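Local coordinates for protein putative glucoamylase (PDB 4QT9) that probably hydrolyses alpha-glucosidic bonds as a putative glucoamylase with an alpha/alpha toroid fold, at residues L34-G39 against G45-R50; I74-A79 against P397-I402. One frame throughout, in Å; residues are numbered along the deposited sequence. Where two conformers were deposited one is given.

Overall arrangement
Both contacts lie in the buried part of an alpha/alpha toroid, and their centres are about 12 Å apart. Interaction 1 folds the end of helix 21-37 against the loop just after it. Interaction 2 pairs residues 74-79 of helix 67-83 with residues 397-402 of helix 392-406, segments 318 residues apart. Phe-36 links the two. Its ring edge meets the loop in interaction 1, while Phe-36 CD2 packs 3.8 Å from Ala-76 CB in interaction 2. Trp-37 CZ3 and Ile-77 CG2 add a looser touch at 4.0 Å. On the loop side, Leu-46 CD2 comes within 4.2 Å of Ile-74 CD1. No ligand takes part in either contact.

Interaction 1 of 2, residues L34-G39 against G45-R50; sequences LYFWEG and GLAPER
The carbonyl O of Phe-36 is gripped by two donors, a water at 3.0 Å and NH1 of Arg-94 from helix 88-104. The same water donates to Gly-45 O at 2.9 Å and so bridges the helix end to the loop. Tyr-35 OH makes the direct bond, donating to Pro-48 O at 2.8 Å. The hydroxyl sits above the carbonyl plane, 39° out of it. CG of Tyr-35 lies opposite the backbone N (chi1 178°), which sends the ring out to the loop with Pro-48 O at its edge. A phenylalanine here would probably leave Pro-48 O without this donor and the loop less firmly tied to the helix. Ala-47 CB makes an apolar contact at the edge of the Phe-36 ring, 3.7 Å from CE1. Within the helix segment, Tyr-35 CD1 lies over the centre of one face of that ring. Pro-48 CG lies against the carbonyl oxygen of Gly-39, 3.4 Å from it. Beyond the contact, Arg-50 forms a salt bridge with Asp-61, and Glu-49 OE1 is hydrogen-bonded to Trp-115 NE1. The loop leading to strand 50-52 is thus tied back on the C-terminal part of helix 21-37, one of the helices of the alpha/alpha toroid.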
ATOM      1  N   LEU A  34      -4.365  15.648  -3.690  1.00 30.30           N
ATOM      2  CA  LEU A  34      -4.541  16.146  -5.061  1.00 30.12           C
ATOM      3  C   LEU A  34      -3.980  15.174  -6.130  1.00 33.12           C
ATOM      4  O   LEU A  34      -4.519  15.193  -7.246  1.00 32.63           O
ATOM      5  CB  LEU A  34      -3.967  17.547  -5.258  1.00 31.21           C
ATOM      6  CG  LEU A  34      -4.604  18.678  -4.457  1.00 36.65           C
ATOM      7  CD1 LEU A  34      -4.016  19.995  -4.865  1.00 36.76           C
ATOM      8  CD2 LEU A  34      -6.102  18.719  -4.610  1.00 39.60           C
ATOM      9  N   TYR A  35      -2.982  14.273  -5.781  1.00 27.23           N
ATOM     10  CA  TYR A  35      -2.496  13.236  -6.720  1.00 25.86           C
ATOM     11  C   TYR A  35      -3.689  12.394  -7.158  1.00 28.07           C
ATOM     12  O   TYR A  35      -3.808  12.017  -8.318  1.00 28.56           O
ATOM     13  CB  TYR A  35      -1.385  12.291  -6.094  1.00 25.67           C
ATOM     14  CG  TYR A  35      -0.897  11.176  -7.028  1.00 26.48           C
ATOM     15  CD1 TYR A  35      -1.611   9.990  -7.168  1.00 29.08           C
ATOM     16  CD2 TYR A  35       0.208  11.361  -7.859  1.00 26.17           C
ATOM     17  CE1 TYR A  35      -1.250   9.021  -8.116  1.00 30.23           C
ATOM     18  CE2 TYR A  35       0.638  10.353  -8.734  1.00 24.77           C
ATOM     19  CZ  TYR A  35      -0.101   9.193  -8.874  1.00 35.84           C
ATOM     20  OH  TYR A  35       0.279   8.222  -9.785  1.00 34.14           O
ATOM     21  N   PHE A  36      -4.524  12.021  -6.195  1.00 23.87           N
ATOM     22  CA  PHE A  36      -5.636  11.106  -6.447  1.00 22.30           C
ATOM     23  C   PHE A  36      -6.902  11.837  -6.881  1.00 27.95           C
ATOM     24  O   PHE A  36      -7.691  11.259  -7.628  1.00 28.12           O
ATOM     25  CB  PHE A  36      -5.879  10.244  -5.214  1.00 22.79           C
ATOM     26  CG  PHE A  36      -4.661   9.405  -4.902  1.00 22.09           C
ATOM     27  CD1 PHE A  36      -4.326   8.311  -5.699  1.00 23.04           C
ATOM     28  CD2 PHE A  36      -3.806   9.752  -3.858  1.00 22.68           C
ATOM     29  CE1 PHE A  36      -3.170   7.562  -5.436  1.00 23.37           C
ATOM     30  CE2 PHE A  36      -2.654   9.000  -3.596  1.00 23.42           C
ATOM     31  CZ  PHE A  36      -2.345   7.916  -4.391  1.00 20.95           C
ATOM     32  N   TRP A  37      -7.069  13.101  -6.469  1.00 25.82           N
ATOM     33  CA  TRP A  37      -8.224  13.891  -6.854  1.00 26.83           C
ATOM     34  C   TRP A  37      -8.043  14.470  -8.260  1.00 32.89           C
ATOM     35  O   TRP A  37      -8.821  14.138  -9.157  1.00 34.11           O
ATOM     36  CB  TRP A  37      -8.538  15.000  -5.830  1.00 26.17           C
ATOM     37  CG  TRP A  37      -9.896  15.585  -6.066  1.00 29.09           C
ATOM     38  CD1 TRP A  37     -10.183  16.759  -6.701  1.00 32.79           C
ATOM     39  CD2 TRP A  37     -11.147  14.909  -5.896  1.00 29.19           C
ATOM     40  NE1 TRP A  37     -11.541  16.891  -6.857  1.00 32.58           N
ATOM     41  CE2 TRP A  37     -12.156  15.764  -6.382  1.00 33.29           C
ATOM     42  CE3 TRP A  37     -11.516  13.654  -5.361  1.00 30.32           C
ATOM     43  CZ2 TRP A  37     -13.514  15.428  -6.321  1.00 33.40           C
ATOM     44  CZ3 TRP A  37     -12.858  13.316  -5.317  1.00 31.41           C
ATOM     45  CH2 TRP A  37     -13.841  14.201  -5.776  1.00 32.53           C
ATOM     46  N   GLU A  38      -7.022  15.335  -8.444  1.00 30.05           N
ATOM     47  CA  GLU A  38      -6.727  16.027  -9.699  1.00 29.31           C
ATOM     48  C   GLU A  38      -5.908  15.169 -10.659  1.00 33.42           C
ATOM     49  O   GLU A  38      -6.122  15.283 -11.857  1.00 34.87           O
ATOM     50  CB  GLU A  38      -5.998  17.350  -9.428  1.00 30.52           C
ATOM     51  CG  GLU A  38      -6.859  18.328  -8.639  1.00 43.82           C
ATOM     52  CD  GLU A  38      -6.341  19.736  -8.395  1.00 63.79           C
ATOM     53  OE1 GLU A  38      -5.115  19.966  -8.517  1.00 44.11           O
ATOM     54  OE2 GLU A  38      -7.171  20.606  -8.041  1.00 63.97           O
ATOM     55  N   GLY A  39      -5.003  14.332 -10.151  1.00 28.36           N
ATOM     56  CA  GLY A  39      -4.145  13.499 -10.995  1.00 28.62           C
ATOM     57  C   GLY A  39      -4.753  12.208 -11.526  1.00 32.32           C
ATOM     58  O   GLY A  39      -4.118  11.504 -12.314  1.00 31.07           O
ATOM     59  N   GLY A  45     -11.589   7.541 -12.832  1.00 31.60           N
ATOM     60  CA  GLY A  45     -11.505   8.269 -11.567  1.00 30.72           C
ATOM     61  C   GLY A  45     -10.406   7.670 -10.694  1.00 30.98           C
ATOM     62  O   GLY A  45     -10.168   8.115  -9.557  1.00 29.08           O
ATOM     63  N   LEU A  46      -9.700   6.657 -11.251  1.00 25.07           N
ATOM     64  CA  LEU A  46      -8.662   5.909 -10.547  1.00 24.54           C
ATOM     65  C   LEU A  46      -7.263   6.452 -10.764  1.00 30.23           C
ATOM     66  O   LEU A  46      -7.025   7.316 -11.614  1.00 31.44           O
ATOM     67  CB  LEU A  46      -8.709   4.412 -10.886  1.00 24.41           C
ATOM     68  CG  LEU A  46      -9.916   3.689 -10.322  1.00 29.39           C
ATOM     69  CD1 LEU A  46      -9.987   2.322 -10.853  1.00 31.14           C
ATOM     70  CD2 LEU A  46      -9.865   3.662  -8.813  1.00 29.78           C
ATOM     71  N   ALA A  47      -6.361   5.971  -9.912  1.00 25.39           N
ATOM     72  CA  ALA A  47      -4.981   6.353  -9.808  1.00 25.65           C
ATOM     73  C   ALA A  47      -4.137   5.806 -10.950  1.00 28.77           C
ATOM     74  O   ALA A  47      -4.041   4.582 -11.113  1.00 26.71           O
ATOM     75  CB  ALA A  47      -4.420   5.847  -8.475  1.00 25.82           C
ATOM     76  N   PRO A  48      -3.471   6.686 -11.720  1.00 25.72           N
ATOM     77  CA  PRO A  48      -2.519   6.178 -12.727  1.00 25.10           C
ATOM     78  C   PRO A  48      -1.298   5.602 -12.010  1.00 25.98           C
ATOM     79  O   PRO A  48      -0.988   6.049 -10.907  1.00 23.54           O
ATOM     80  CB  PRO A  48      -2.149   7.433 -13.546  1.00 27.99           C
ATOM     81  CG  PRO A  48      -2.369   8.573 -12.615  1.00 32.94           C
ATOM     82  CD  PRO A  48      -3.447   8.167 -11.627  1.00 28.11           C
ATOM     83  N   GLU A  49      -0.603   4.627 -12.621  1.00 22.42           N
ATOM     84  CA  GLU A  49       0.601   4.033 -12.048  1.00 21.85           C
ATOM     85  C   GLU A  49       1.586   5.165 -11.647  1.00 26.72           C
ATOM     86  O   GLU A  49       2.101   5.176 -10.529  1.00 25.26           O
ATOM     87  CB  GLU A  49       1.246   3.062 -13.071  1.00 22.93           C
ATOM     88  CG  GLU A  49       2.580   2.456 -12.637  1.00 29.31           C
ATOM     89  CD  GLU A  49       2.539   1.594 -11.387  1.00 49.17           C
ATOM     90  OE1 GLU A  49       1.685   0.680 -11.305  1.00 46.26           O
ATOM     91  OE2 GLU A  49       3.380   1.822 -10.490  1.00 41.66           O
ATOM     92  N   ARG A  50       1.772   6.142 -12.553  1.00 22.32           N
ATOM     93  CA  ARG A  50       2.692   7.257 -12.405  1.00 22.08           C
ATOM     94  C   ARG A  50       2.120   8.590 -12.923  1.00 27.42           C
ATOM     95  O   ARG A  50       1.219   8.611 -13.777  1.00 26.88           O
ATOM     96  CB  ARG A  50       4.006   6.944 -13.159  1.00 20.05           C
ATOM     97  CG  ARG A  50       3.938   6.988 -14.698  1.00 20.60           C
ATOM     98  CD  ARG A  50       5.082   6.221 -15.326  1.00 23.27           C
ATOM     99  NE  ARG A  50       4.772   4.789 -15.440  1.00 32.10           N
ATOM    100  CZ  ARG A  50       5.405   3.795 -14.822  1.00 36.12           C
ATOM    101  NH1 ARG A  50       6.409   4.050 -13.982  1.00 22.45           N
ATOM    102  NH2 ARG A  50       5.047   2.541 -15.041  1.00 20.74           N
TER
HETATM  103  O   HOH W   1      -7.990   8.252  -7.629  1.00 31.39           O

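Interaction 2 of 2, residues I74-A79 against P397-I402; sequences IMAILA and PIAVMI
Ala-76 and Ala-399 meet methyl to methyl, with their CB atoms 3.8 Å apart. This is one of two apolar side-chain contacts between the helices. The CA atoms of these two alanines are 5.5 Å apart, the nearest pair in the two segments. Such small side chains let the backbones come this close. The second apolar contact joins Met-75 to Val-400, where CB of Met-75 lies 3.6 Å from CG2 of Val-400. Met-75 is present as selenomethionine. It touches through the root of its side chain, and its selenium end leads away from the other helix. Val-400 places CG1 opposite the backbone N (chi1 179°). CG2 therefore stands beside that N and reaches across to the other helix.

The same methyl also meets backbone. Val-400 CG2 packs 3.8 Å from Ala-76 N, and so touches both Met-75 and Ala-76. Polar groups of the main chain are used along each helix, as in the bonds from Ala-79 N to Met-75 O and from Met-401 N to Pro-397 O.

The short helix axes approach to 8.6 Å and cross at 45°, with their N-to-C directions nearer parallel than antiparallel. Helix 21-37 touches both partners: Ala-76 packs on Phe-36 and Ala-399 on Thr-32. Ile-74 and Leu-78, which do not touch the segment 397-402, pack on helices 88-104 and 135-152.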
ATOM      1  N   ILE A  74      -8.174   5.447  -3.096  1.00 24.33           N
ATOM      2  CA  ILE A  74      -9.565   5.458  -2.666  1.00 24.53           C
ATOM      3  C   ILE A  74      -9.613   5.878  -1.149  1.00 25.93           C
ATOM      4  O   ILE A  74     -10.448   6.712  -0.775  1.00 24.35           O
ATOM      5  CB  ILE A  74     -10.114   4.027  -2.962  1.00 28.01           C
ATOM      6  CG1 ILE A  74     -10.744   3.952  -4.353  1.00 29.04           C
ATOM      7  CG2 ILE A  74     -11.005   3.458  -1.885  1.00 29.45           C
ATOM      8  CD1 ILE A  74     -10.797   2.479  -4.937  1.00 35.33           C
HETATM    9  N   MSE A  75      -8.670   5.338  -0.320  1.00 20.84           N
HETATM   10  CA  MSE A  75      -8.523   5.633   1.121  1.00 18.82           C
HETATM   11  C   MSE A  75      -8.053   7.066   1.296  1.00 25.17           C
HETATM   12  O   MSE A  75      -8.493   7.765   2.204  1.00 26.59           O
HETATM   13  CB  MSE A  75      -7.530   4.663   1.784  1.00 17.96           C
HETATM   14  CG  MSE A  75      -8.070   3.269   1.912  1.00 21.35           C
HETATM   15 SE   MSE A  75      -6.693   2.080   2.602  0.75 24.82          SE
HETATM   16  CE  MSE A  75      -7.705   1.334   4.148  1.00 21.80           C
ATOM     17  N   ALA A  76      -7.182   7.512   0.401  1.00 24.62           N
ATOM     18  CA  ALA A  76      -6.713   8.900   0.381  1.00 25.84           C
ATOM     19  C   ALA A  76      -7.896   9.855   0.048  1.00 30.30           C
ATOM     20  O   ALA A  76      -8.034  10.902   0.682  1.00 30.29           O
ATOM     21  CB  ALA A  76      -5.575   9.059  -0.622  1.00 26.10           C
ATOM     22  N   ILE A  77      -8.784   9.459  -0.881  1.00 27.20           N
ATOM     23  CA  ILE A  77      -9.945  10.272  -1.255  1.00 27.30           C
ATOM     24  C   ILE A  77     -10.952  10.311  -0.070  1.00 31.51           C
ATOM     25  O   ILE A  77     -11.478  11.382   0.250  1.00 30.67           O
ATOM     26  CB  ILE A  77     -10.556   9.736  -2.567  1.00 30.45           C
ATOM     27  CG1 ILE A  77      -9.626  10.056  -3.759  1.00 30.81           C
ATOM     28  CG2 ILE A  77     -11.970  10.321  -2.798  1.00 31.01           C
ATOM     29  CD1 ILE A  77      -9.968   9.333  -5.141  1.00 31.68           C
ATOM     30  N   LEU A  78     -11.142   9.157   0.617  1.00 27.12           N
ATOM     31  CA  LEU A  78     -12.022   9.000   1.791  1.00 28.22           C
ATOM     32  C   LEU A  78     -11.604   9.955   2.931  1.00 29.83           C
ATOM     33  O   LEU A  78     -12.444  10.658   3.492  1.00 28.97           O
ATOM     34  CB  LEU A  78     -11.976   7.536   2.254  1.00 27.94           C
ATOM     35  CG  LEU A  78     -13.175   6.941   2.975  1.00 32.74           C
ATOM     36  CD1 LEU A  78     -14.422   6.968   2.117  1.00 32.24           C
ATOM     37  CD2 LEU A  78     -12.900   5.511   3.290  1.00 34.20           C
ATOM     38  N   ALA A  79     -10.310  10.021   3.219  1.00 27.52           N
ATOM     39  CA  ALA A  79      -9.751  10.942   4.208  1.00 28.33           C
ATOM     40  C   ALA A  79     -10.025  12.414   3.805  1.00 32.54           C
ATOM     41  O   ALA A  79     -10.345  13.236   4.667  1.00 33.06           O
ATOM     42  CB  ALA A  79      -8.248  10.705   4.354  1.00 28.50           C
ATOM     43  N   PRO A 397       0.306   5.695   0.581  1.00 21.58           N
ATOM     44  CA  PRO A 397       0.558   5.456   2.017  1.00 19.61           C
ATOM     45  C   PRO A 397       0.826   6.708   2.842  1.00 22.92           C
ATOM     46  O   PRO A 397       0.460   6.718   4.004  1.00 22.99           O
ATOM     47  CB  PRO A 397       1.758   4.536   1.989  1.00 21.32           C
ATOM     48  CG  PRO A 397       1.613   3.798   0.673  1.00 25.48           C
ATOM     49  CD  PRO A 397       1.266   4.924  -0.234  1.00 22.05           C
ATOM     50  N   ILE A 398       1.372   7.786   2.232  1.00 20.62           N
ATOM     51  CA  ILE A 398       1.640   9.054   2.900  1.00 21.37           C
ATOM     52  C   ILE A 398       0.335   9.670   3.407  1.00 26.04           C
ATOM     53  O   ILE A 398       0.250   9.998   4.585  1.00 24.71           O
ATOM     54  CB  ILE A 398       2.407  10.030   1.962  1.00 25.12           C
ATOM     55  CG1 ILE A 398       3.816   9.459   1.642  1.00 25.16           C
ATOM     56  CG2 ILE A 398       2.502  11.435   2.601  1.00 26.45           C
ATOM     57  CD1 ILE A 398       4.590  10.154   0.507  1.00 25.23           C
ATOM     58  N   ALA A 399      -0.694   9.793   2.517  1.00 25.25           N
ATOM     59  CA  ALA A 399      -2.003  10.374   2.839  1.00 24.65           C
ATOM     60  C   ALA A 399      -2.740   9.542   3.861  1.00 26.43           C
ATOM     61  O   ALA A 399      -3.299  10.090   4.798  1.00 27.47           O
ATOM     62  CB  ALA A 399      -2.835  10.505   1.595  1.00 25.07           C
ATOM     63  N   VAL A 400      -2.654   8.229   3.750  1.00 21.64           N
ATOM     64  CA  VAL A 400      -3.392   7.315   4.625  1.00 20.14           C
ATOM     65  C   VAL A 400      -2.750   7.206   6.024  1.00 24.27           C
ATOM     66  O   VAL A 400      -3.461   7.337   7.031  1.00 24.86           O
ATOM     67  CB  VAL A 400      -3.573   5.949   3.920  1.00 22.63           C
ATOM     68  CG1 VAL A 400      -4.311   4.948   4.821  1.00 21.64           C
ATOM     69  CG2 VAL A 400      -4.338   6.143   2.592  1.00 21.84           C
HETATM   70  N   MSE A 401      -1.414   7.055   6.095  1.00 19.86           N
HETATM   71  CA  MSE A 401      -0.752   6.934   7.394  1.00 17.56           C
HETATM   72  C   MSE A 401      -0.811   8.250   8.200  1.00 24.25           C
HETATM   73  O   MSE A 401      -0.985   8.155   9.431  1.00 23.89           O
HETATM   74  CB  MSE A 401       0.646   6.372   7.255  1.00 17.73           C
HETATM   75  CG  MSE A 401       0.595   4.920   6.787  1.00 20.33           C
HETATM   76 SE   MSE A 401      -0.462   3.747   7.984  0.75 23.76          SE
HETATM   77  CE  MSE A 401       0.854   2.201   8.163  1.00 20.93           C
ATOM     78  N   ILE A 402      -0.751   9.450   7.527  1.00 21.02           N
ATOM     79  CA  ILE A 402      -0.895  10.735   8.229  0.60 20.92           C
ATOM     80  C   ILE A 402      -2.316  10.773   8.839  1.00 25.94           C
ATOM     81  O   ILE A 402      -2.483  11.156  10.005  1.00 25.27           O
ATOM     82  CB  ILE A 402      -0.599  11.966   7.325  0.60 22.91           C
ATOM     83  CG1 ILE A 402       0.924  12.175   7.130  0.60 21.62           C
ATOM     84  CG2 ILE A 402      -1.222  13.238   7.913  0.60 24.82           C
ATOM     85  CD1 ILE A 402       1.284  13.253   6.033  0.60 14.26           C
TER